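Long-range contacts in spectinomycin 9-adenylyltransferase (Enterococcus faecalis, PDB 6SXJ), which transfers an adenylyl group from ATP to the 9-hydroxyl of spectinomycin, so conferring resistance to this antibiotic but not to streptomycin: residues Gly29-Gly34 and Asn141-Gly146; Asp48-Val53 and Glu86-Ile91. All blocks are in the same frame, centred on the assembly; numbering follows the deposited sequence.

Contact 1 (Gly29-Gly34 and Asn141-Gly146)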
ATOM      1  N   GLY A  29      18.186   0.543  -5.831  1.00 52.29           N
ATOM      2  CA  GLY A  29      17.637   1.791  -5.347  1.00 43.53           C
ATOM      3  C   GLY A  29      16.675   1.556  -4.202  1.00 54.34           C
ATOM      4  O   GLY A  29      16.022   0.513  -4.125  1.00 47.37           O
ATOM      5  N   THR A  30      16.590   2.553  -3.328  1.00 43.45           N
ATOM      6  CA  THR A  30      15.636   2.559  -2.225  1.00 52.55           C
ATOM      7  C   THR A  30      14.802   3.825  -2.347  1.00 56.80           C
ATOM      8  O   THR A  30      15.342   4.934  -2.294  1.00 51.36           O
ATOM      9  CB  THR A  30      16.342   2.504  -0.869  1.00 48.41           C
ATOM     10  OG1 THR A  30      17.368   1.504  -0.894  1.00 53.27           O
ATOM     11  CG2 THR A  30      15.350   2.157   0.219  1.00 51.42           C
ATOM     12  N   TYR A  31      13.492   3.661  -2.517  1.00 48.33           N
ATOM     13  CA  TYR A  31      12.593   4.790  -2.692  1.00 40.99           C
ATOM     14  C   TYR A  31      11.473   4.716  -1.669  1.00 49.61           C
ATOM     15  O   TYR A  31      11.042   3.631  -1.277  1.00 51.93           O
ATOM     16  CB  TYR A  31      12.007   4.826  -4.117  1.00 44.96           C
ATOM     17  CG  TYR A  31      13.056   4.643  -5.187  1.00 52.60           C
ATOM     18  CD1 TYR A  31      13.466   3.378  -5.568  1.00 42.36           C
ATOM     19  CD2 TYR A  31      13.663   5.740  -5.790  1.00 48.05           C
ATOM     20  CE1 TYR A  31      14.439   3.204  -6.523  1.00 52.18           C
ATOM     21  CE2 TYR A  31      14.638   5.570  -6.758  1.00 48.58           C
ATOM     22  CZ  TYR A  31      15.023   4.302  -7.118  1.00 48.32           C
ATOM     23  OH  TYR A  31      15.997   4.122  -8.076  1.00 49.62           O
ATOM     24  N   MET A  32      11.003   5.882  -1.242  1.00 43.24           N
ATOM     25  CA  MET A  32       9.792   5.995  -0.450  1.00 39.06           C
ATOM     26  C   MET A  32       8.705   6.644  -1.298  1.00 42.99           C
ATOM     27  O   MET A  32       8.985   7.455  -2.185  1.00 60.01           O
ATOM     28  CB  MET A  32      10.038   6.791   0.824  1.00 36.21           C
ATOM     29  CG  MET A  32      11.242   6.335   1.616  1.00 55.12           C
ATOM     30  SD  MET A  32      11.148   6.823   3.371  1.00 62.76           S
ATOM     31  CE  MET A  32      10.997   8.528   3.337  1.00 64.40           C
ATOM     32  N   PHE A  33       7.463   6.254  -1.049  1.00 47.80           N
ATOM     33  CA  PHE A  33       6.333   6.762  -1.812  1.00 46.11           C
ATOM     34  C   PHE A  33       5.103   6.787  -0.913  1.00 40.31           C
ATOM     35  O   PHE A  33       5.168   6.445   0.273  1.00 48.48           O
ATOM     36  CB  PHE A  33       6.090   5.907  -3.059  1.00 48.32           C
ATOM     37  CG  PHE A  33       5.636   4.504  -2.750  1.00 46.28           C
ATOM     38  CD1 PHE A  33       6.551   3.532  -2.383  1.00 45.17           C
ATOM     39  CD2 PHE A  33       4.299   4.160  -2.831  1.00 54.23           C
ATOM     40  CE1 PHE A  33       6.148   2.246  -2.101  1.00 52.08           C
ATOM     41  CE2 PHE A  33       3.879   2.858  -2.551  1.00 58.44           C
ATOM     42  CZ  PHE A  33       4.806   1.901  -2.188  1.00 55.86           C
ATOM     43  N   GLY A  34       3.984   7.218  -1.475  1.00 51.61           N
ATOM     44  CA  GLY A  34       2.725   7.150  -0.767  1.00 59.83           C
ATOM     45  C   GLY A  34       2.377   8.428  -0.030  1.00 57.19           C
ATOM     46  O   GLY A  34       2.943   9.503  -0.251  1.00 63.26           O
ATOM     47  N   ASN A 141       7.959  10.054  -5.943  1.00 53.81           N
ATOM     48  CA  ASN A 141       8.712   9.253  -4.996  1.00 52.14           C
ATOM     49  C   ASN A 141       9.857  10.089  -4.449  1.00 50.75           C
ATOM     50  O   ASN A 141      10.185  11.157  -4.977  1.00 56.73           O
ATOM     51  CB  ASN A 141       9.250   7.984  -5.658  1.00 51.92           C
ATOM     52  CG  ASN A 141      10.292   8.284  -6.721  1.00 49.11           C
ATOM     53  OD1 ASN A 141      11.451   8.527  -6.409  1.00 55.00           O
ATOM     54  ND2 ASN A 141       9.879   8.277  -7.979  1.00 49.28           N
ATOM     55  N   LYS A 142      10.490   9.577  -3.394  1.00 50.78           N
ATOM     56  CA  LYS A 142      11.719  10.151  -2.856  1.00 50.82           C
ATOM     57  C   LYS A 142      12.809   9.092  -2.912  1.00 48.66           C
ATOM     58  O   LYS A 142      12.695   8.046  -2.264  1.00 50.55           O
ATOM     59  CB  LYS A 142      11.525  10.644  -1.421  1.00 49.58           C
ATOM     60  CG  LYS A 142      12.805  11.130  -0.742  1.00 52.81           C
ATOM     61  CD  LYS A 142      12.525  12.309   0.190  1.00 72.46           C
ATOM     62  CE  LYS A 142      13.749  12.695   1.019  1.00 75.37           C
ATOM     63  NZ  LYS A 142      14.913  13.071   0.166  1.00 69.24           N
ATOM     64  N   ARG A 143      13.853   9.356  -3.698  1.00 43.49           N
ATOM     65  CA  ARG A 143      15.009   8.468  -3.751  1.00 49.37           C
ATOM     66  C   ARG A 143      15.881   8.707  -2.524  1.00 50.87           C
ATOM     67  O   ARG A 143      16.337   9.834  -2.291  1.00 55.27           O
ATOM     68  CB  ARG A 143      15.811   8.697  -5.031  1.00 54.90           C
ATOM     69  CG  ARG A 143      17.126   7.905  -5.096  1.00 48.83           C
ATOM     70  CD  ARG A 143      17.854   8.171  -6.394  1.00 50.05           C
ATOM     71  NE  ARG A 143      18.012   9.605  -6.576  1.00 54.55           N
ATOM     72  CZ  ARG A 143      18.948  10.325  -5.970  1.00 54.95           C
ATOM     73  NH1 ARG A 143      19.826   9.730  -5.166  1.00 47.34           N
ATOM     74  NH2 ARG A 143      19.005  11.631  -6.167  1.00 63.92           N
ATOM     75  N   ILE A 144      16.104   7.657  -1.735  1.00 47.82           N
ATOM     76  CA  ILE A 144      16.969   7.728  -0.566  1.00 46.34           C
ATOM     77  C   ILE A 144      18.212   6.872  -0.714  1.00 48.05           C
ATOM     78  O   ILE A 144      19.060   6.866   0.188  1.00 52.85           O
ATOM     79  CB  ILE A 144      16.212   7.353   0.722  1.00 43.95           C
ATOM     80  CG1 ILE A 144      15.871   5.866   0.758  1.00 59.52           C
ATOM     81  CG2 ILE A 144      14.932   8.165   0.841  1.00 47.25           C
ATOM     82  CD1 ILE A 144      14.926   5.495   1.897  1.00 53.83           C
ATOM     83  N   TYR A 145      18.336   6.124  -1.805  1.00 56.04           N
ATOM     84  CA  TYR A 145      19.591   5.465  -2.129  1.00 49.88           C
ATOM     85  C   TYR A 145      19.524   5.006  -3.572  1.00 61.27           C
ATOM     86  O   TYR A 145      18.466   4.570  -4.038  1.00 53.16           O
ATOM     87  CB  TYR A 145      19.875   4.264  -1.222  1.00 52.91           C
ATOM     88  CG  TYR A 145      21.097   3.500  -1.672  1.00 51.41           C
ATOM     89  CD1 TYR A 145      22.370   3.952  -1.368  1.00 60.51           C
ATOM     90  CD2 TYR A 145      20.980   2.339  -2.422  1.00 61.39           C
ATOM     91  CE1 TYR A 145      23.490   3.265  -1.780  1.00 63.21           C
ATOM     92  CE2 TYR A 145      22.100   1.644  -2.844  1.00 62.22           C
ATOM     93  CZ  TYR A 145      23.353   2.119  -2.522  1.00 64.15           C
ATOM     94  OH  TYR A 145      24.483   1.449  -2.924  1.00 63.92           O
ATOM     95  N   GLY A 146      20.657   5.089  -4.265  1.00 54.62           N
ATOM     96  CA  GLY A 146      20.741   4.560  -5.613  1.00 54.86           C
ATOM     97  C   GLY A 146      21.219   5.595  -6.606  1.00 59.60           C
ATOM     98  O   GLY A 146      21.109   6.798  -6.355  1.00 51.64           O
TER

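Contact 2 (Asp48-Val53 and Glu86-Ile91)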
ATOM      1  N   ASP A  48       6.283   3.918   3.518  1.00 46.49           N
ATOM      2  CA  ASP A  48       6.132   3.009   2.388  1.00 47.55           C
ATOM      3  C   ASP A  48       7.411   3.023   1.564  1.00 47.58           C
ATOM      4  O   ASP A  48       7.800   4.069   1.035  1.00 40.32           O
ATOM      5  CB  ASP A  48       4.944   3.412   1.514  1.00 46.28           C
ATOM      6  CG  ASP A  48       3.617   3.351   2.252  1.00 54.75           C
ATOM      7  OD1 ASP A  48       3.172   2.230   2.573  1.00 56.19           O
ATOM      8  OD2 ASP A  48       3.009   4.422   2.496  1.00 52.68           O
ATOM      9  N   PHE A  49       8.040   1.858   1.422  1.00 46.35           N
ATOM     10  CA  PHE A  49       9.302   1.740   0.709  1.00 44.20           C
ATOM     11  C   PHE A  49       9.138   0.853  -0.515  1.00 52.49           C
ATOM     12  O   PHE A  49       8.568  -0.243  -0.425  1.00 44.68           O
ATOM     13  CB  PHE A  49      10.393   1.159   1.610  1.00 48.43           C
ATOM     14  CG  PHE A  49      10.737   2.015   2.780  1.00 44.58           C
ATOM     15  CD1 PHE A  49      10.095   1.848   3.995  1.00 29.01           C
ATOM     16  CD2 PHE A  49      11.731   2.967   2.682  1.00 52.22           C
ATOM     17  CE1 PHE A  49      10.432   2.608   5.079  1.00 50.84           C
ATOM     18  CE2 PHE A  49      12.058   3.744   3.755  1.00 38.25           C
ATOM     19  CZ  PHE A  49      11.407   3.573   4.960  1.00 45.25           C
ATOM     20  N   LEU A  50       9.661   1.318  -1.648  1.00 44.11           N
ATOM     21  CA  LEU A  50       9.855   0.497  -2.834  1.00 43.01           C
ATOM     22  C   LEU A  50      11.350   0.299  -3.037  1.00 54.92           C
ATOM     23  O   LEU A  50      12.113   1.276  -3.064  1.00 49.35           O
ATOM     24  CB  LEU A  50       9.236   1.141  -4.075  1.00 42.65           C
ATOM     25  CG  LEU A  50       9.255   0.292  -5.346  1.00 48.75           C
ATOM     26  CD1 LEU A  50       8.297  -0.863  -5.215  1.00 46.92           C
ATOM     27  CD2 LEU A  50       8.893   1.149  -6.536  1.00 47.57           C
ATOM     28  N   VAL A  51      11.765  -0.960  -3.150  1.00 47.61           N
ATOM     29  CA  VAL A  51      13.170  -1.327  -3.284  1.00 44.84           C
ATOM     30  C   VAL A  51      13.340  -2.114  -4.575  1.00 59.69           C
ATOM     31  O   VAL A  51      12.530  -2.995  -4.890  1.00 52.39           O
ATOM     32  CB  VAL A  51      13.653  -2.149  -2.073  1.00 44.86           C
ATOM     33  CG1 VAL A  51      15.096  -2.602  -2.269  1.00 51.24           C
ATOM     34  CG2 VAL A  51      13.507  -1.353  -0.792  1.00 44.90           C
ATOM     35  N   VAL A  52      14.392  -1.801  -5.320  1.00 54.31           N
ATOM     36  CA  VAL A  52      14.664  -2.434  -6.602  1.00 48.17           C
ATOM     37  C   VAL A  52      16.011  -3.134  -6.522  1.00 55.71           C
ATOM     38  O   VAL A  52      16.996  -2.548  -6.056  1.00 59.19           O
ATOM     39  CB  VAL A  52      14.650  -1.419  -7.757  1.00 52.45           C
ATOM     40  CG1 VAL A  52      14.901  -2.129  -9.083  1.00 62.60           C
ATOM     41  CG2 VAL A  52      13.325  -0.676  -7.790  1.00 52.81           C
ATOM     42  N   VAL A  53      16.052  -4.374  -7.008  1.00 56.90           N
ATOM     43  CA  VAL A  53      17.226  -5.230  -6.945  1.00 59.27           C
ATOM     44  C   VAL A  53      17.501  -5.771  -8.343  1.00 60.34           C
ATOM     45  O   VAL A  53      16.685  -5.652  -9.256  1.00 61.54           O
ATOM     46  CB  VAL A  53      17.046  -6.388  -5.944  1.00 60.40           C
ATOM     47  CG1 VAL A  53      16.961  -5.848  -4.526  1.00 55.27           C
ATOM     48  CG2 VAL A  53      15.805  -7.207  -6.293  1.00 61.94           C
ATOM     49  N   GLU A  86       5.962  -0.558   5.492  1.00 44.60           N
ATOM     50  CA  GLU A  86       5.584  -1.427   4.392  1.00 46.76           C
ATOM     51  C   GLU A  86       6.697  -1.337   3.365  1.00 48.28           C
ATOM     52  O   GLU A  86       7.090  -0.233   2.973  1.00 52.05           O
ATOM     53  CB  GLU A  86       4.248  -0.987   3.802  1.00 46.00           C
ATOM     54  CG  GLU A  86       3.385  -2.091   3.257  1.00 56.31           C
ATOM     55  CD  GLU A  86       1.996  -1.578   2.951  1.00 45.39           C
ATOM     56  OE1 GLU A  86       1.248  -1.270   3.908  1.00 49.65           O
ATOM     57  OE2 GLU A  86       1.669  -1.442   1.758  1.00 44.89           O
ATOM     58  N   LEU A  87       7.231  -2.484   2.960  1.00 37.32           N
ATOM     59  CA  LEU A  87       8.364  -2.509   2.045  1.00 43.95           C
ATOM     60  C   LEU A  87       8.171  -3.596   1.002  1.00 43.91           C
ATOM     61  O   LEU A  87       8.002  -4.764   1.355  1.00 43.18           O
ATOM     62  CB  LEU A  87       9.677  -2.754   2.796  1.00 33.58           C
ATOM     63  CG  LEU A  87      10.958  -2.661   1.964  1.00 41.26           C
ATOM     64  CD1 LEU A  87      12.050  -1.916   2.756  1.00 48.92           C
ATOM     65  CD2 LEU A  87      11.448  -4.026   1.584  1.00 37.71           C
ATOM     66  N   THR A  88       8.260  -3.210  -0.272  1.00 49.85           N
ATOM     67  CA  THR A  88       8.142  -4.110  -1.409  1.00 51.02           C
ATOM     68  C   THR A  88       9.448  -4.121  -2.190  1.00 51.92           C
ATOM     69  O   THR A  88      10.079  -3.076  -2.377  1.00 48.17           O
ATOM     70  CB  THR A  88       7.008  -3.681  -2.347  1.00 43.64           C
ATOM     71  OG1 THR A  88       5.770  -3.676  -1.632  1.00 43.07           O
ATOM     72  CG2 THR A  88       6.915  -4.621  -3.534  1.00 56.77           C
ATOM     73  N   ILE A  89       9.834  -5.301  -2.665  1.00 44.35           N
ATOM     74  CA  ILE A  89      11.040  -5.484  -3.463  1.00 49.86           C
ATOM     75  C   ILE A  89      10.627  -5.996  -4.834  1.00 56.89           C
ATOM     76  O   ILE A  89       9.884  -6.982  -4.939  1.00 51.80           O
ATOM     77  CB  ILE A  89      12.023  -6.462  -2.790  1.00 51.47           C
ATOM     78  CG1 ILE A  89      12.346  -5.995  -1.369  1.00 44.69           C
ATOM     79  CG2 ILE A  89      13.282  -6.603  -3.628  1.00 54.34           C
ATOM     80  CD1 ILE A  89      13.348  -6.860  -0.644  1.00 54.66           C
ATOM     81  N   ILE A  90      11.110  -5.332  -5.878  1.00 46.25           N
ATOM     82  CA  ILE A  90      10.944  -5.798  -7.246  1.00 47.09           C
ATOM     83  C   ILE A  90      12.317  -5.982  -7.874  1.00 58.94           C
ATOM     84  O   ILE A  90      13.293  -5.313  -7.505  1.00 54.98           O
ATOM     85  CB  ILE A  90      10.092  -4.830  -8.093  1.00 50.61           C
ATOM     86  CG1 ILE A  90      10.635  -3.400  -7.976  1.00 52.10           C
ATOM     87  CG2 ILE A  90       8.632  -4.892  -7.668  1.00 58.18           C
ATOM     88  CD1 ILE A  90      10.024  -2.442  -8.966  1.00 46.26           C
ATOM     89  N   ILE A  91      12.385  -6.915  -8.823  1.00 49.91           N
ATOM     90  CA  ILE A  91      13.556  -7.123  -9.664  1.00 52.60           C
ATOM     91  C   ILE A  91      13.370  -6.285 -10.915  1.00 60.36           C
ATOM     92  O   ILE A  91      12.318  -6.352 -11.559  1.00 54.00           O
ATOM     93  CB  ILE A  91      13.726  -8.609 -10.023  1.00 56.37           C
ATOM     94  CG1 ILE A  91      13.729  -9.456  -8.754  1.00 55.62           C
ATOM     95  CG2 ILE A  91      15.007  -8.821 -10.814  1.00 57.79           C
ATOM     96  CD1 ILE A  91      14.262 -10.857  -8.947  1.00 66.76           C
TER
HETATM   97  O   HOH W   1       5.664  -1.000  -0.247  1.00 45.55           O

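Contact 1 (Gly29-Gly34 and Asn141-Gly146)
The Tyr31 ring slants past Asn141 and Arg143, meeting both obliquely through one corner: CD2 lies 3.6 Å from Asn141 OD1, and CE2 is 3.8 Å from Arg143 CG. The Asn141 amide stands nearly upright to the ring plane (84°), as does the Arg143 guanidinium, so neither stacks on it. Arg143 CG, anti to the backbone N (chi1 174°), runs the aliphatic stem past the ring, while the head leads away. Asn141 ND2 bonds Ala137 O in helix 130-139 and Tyr31 OH bonds Tyr148 O, so the amide NH2 and the phenol hydroxyl each have a partner outside the two segments. The Tyr145 ring also approaches obliquely, beside Thr30 OG1. Next to it, Ile144 CD1 touches both Thr30 CG2 and Met32 CG, at 3.8 Å each, on the face covered by helix 8-23, where branched and flexible apolar groups fill the interface. The backbones pair antiparallel: Met32 and Lys142 exchange two bonds of 2.9 Å, N to O each way, and Thr30 N donates to Tyr145 O. Thr30 O accepts twice, from Ile144 N at 2.9 Å and from Tyr145 N at 3.3 Å. Gly146 follows the corner at Tyr145; its phi of 125° and its closeness to Gly29 CA leave no room for a side chain. Two consecutive residues facing Thr30 make a classic beta bulge, at the end of edge strand 142-144.

Contact 2 (Asp48-Val53 and Glu86-Ile91)
Phe49 and Val51 offer both backbone N and O to strand 86-91. Phe49 N donates to Glu86 O (2.8 Å), Thr88 N to Phe49 O, Val51 N to Thr88 O (2.8 Å), Ile90 N to Val51 O and Val53 N to Ile90 O. The bonds at Val51 O and Thr88 O are almost collinear with their carbonyls. Phe49 O has a second partner, a water that donates to it at 3.0 Å and also bonds Thr88 OG1, giving the buried threonine hydroxyl a polar mate. Leu50 and Asp48 turn their backbone groups the other way, to Tyr31 and Phe33. This parallel pairing belongs to a beta-alpha-beta unit, strand 47-53, helix 59-69 and strand 85-91, within the nucleotidyltransferase domain. At the N-terminal ends of both segments, Asp48 and Glu86 lie side by side, OD1 to OE2 4.1 Å, carboxylate planes 77° apart. Asp48 closes an Asp-x-Asp motif, whose aspartates bind magnesium in relatives, and probably lies at the metal site. Further along, beta-branched residues suit the extended chain: Val53 CG2 packs on Ile89 CG2 at 3.7 Å, and Ile90 CG1, at chi1 51°, leans onto Val52 CG2. Leu87 CD1 rests against both Phe49 CB (3.7 Å) and Val51 CG2 (3.9 Å).

How the contacts relate
Both contacts lie in one mixed sheet, with centres about 9 Å apart, and meet where strands 27-33 and 47-53 run antiparallel: Tyr31 O probably bonds Leu50 N, at 2.7 Å, while Met32 packs against Phe49. Contact 2 is buried, regular and parallel, with aliphatic residues along most of its length and acids at one end. Contact 1 adds an edge strand, 142-144, to the sheet and is only partly buried: the pairing is antiparallel and bulged, and long polar residues such as Lys142 and Arg143 lead out to solvent. Helix 130-139 adjoins both: Asn141 bonds to Ala137 O beside contact 1, and Leu50, Thr88 and Ile90 of contact 2 pack on it.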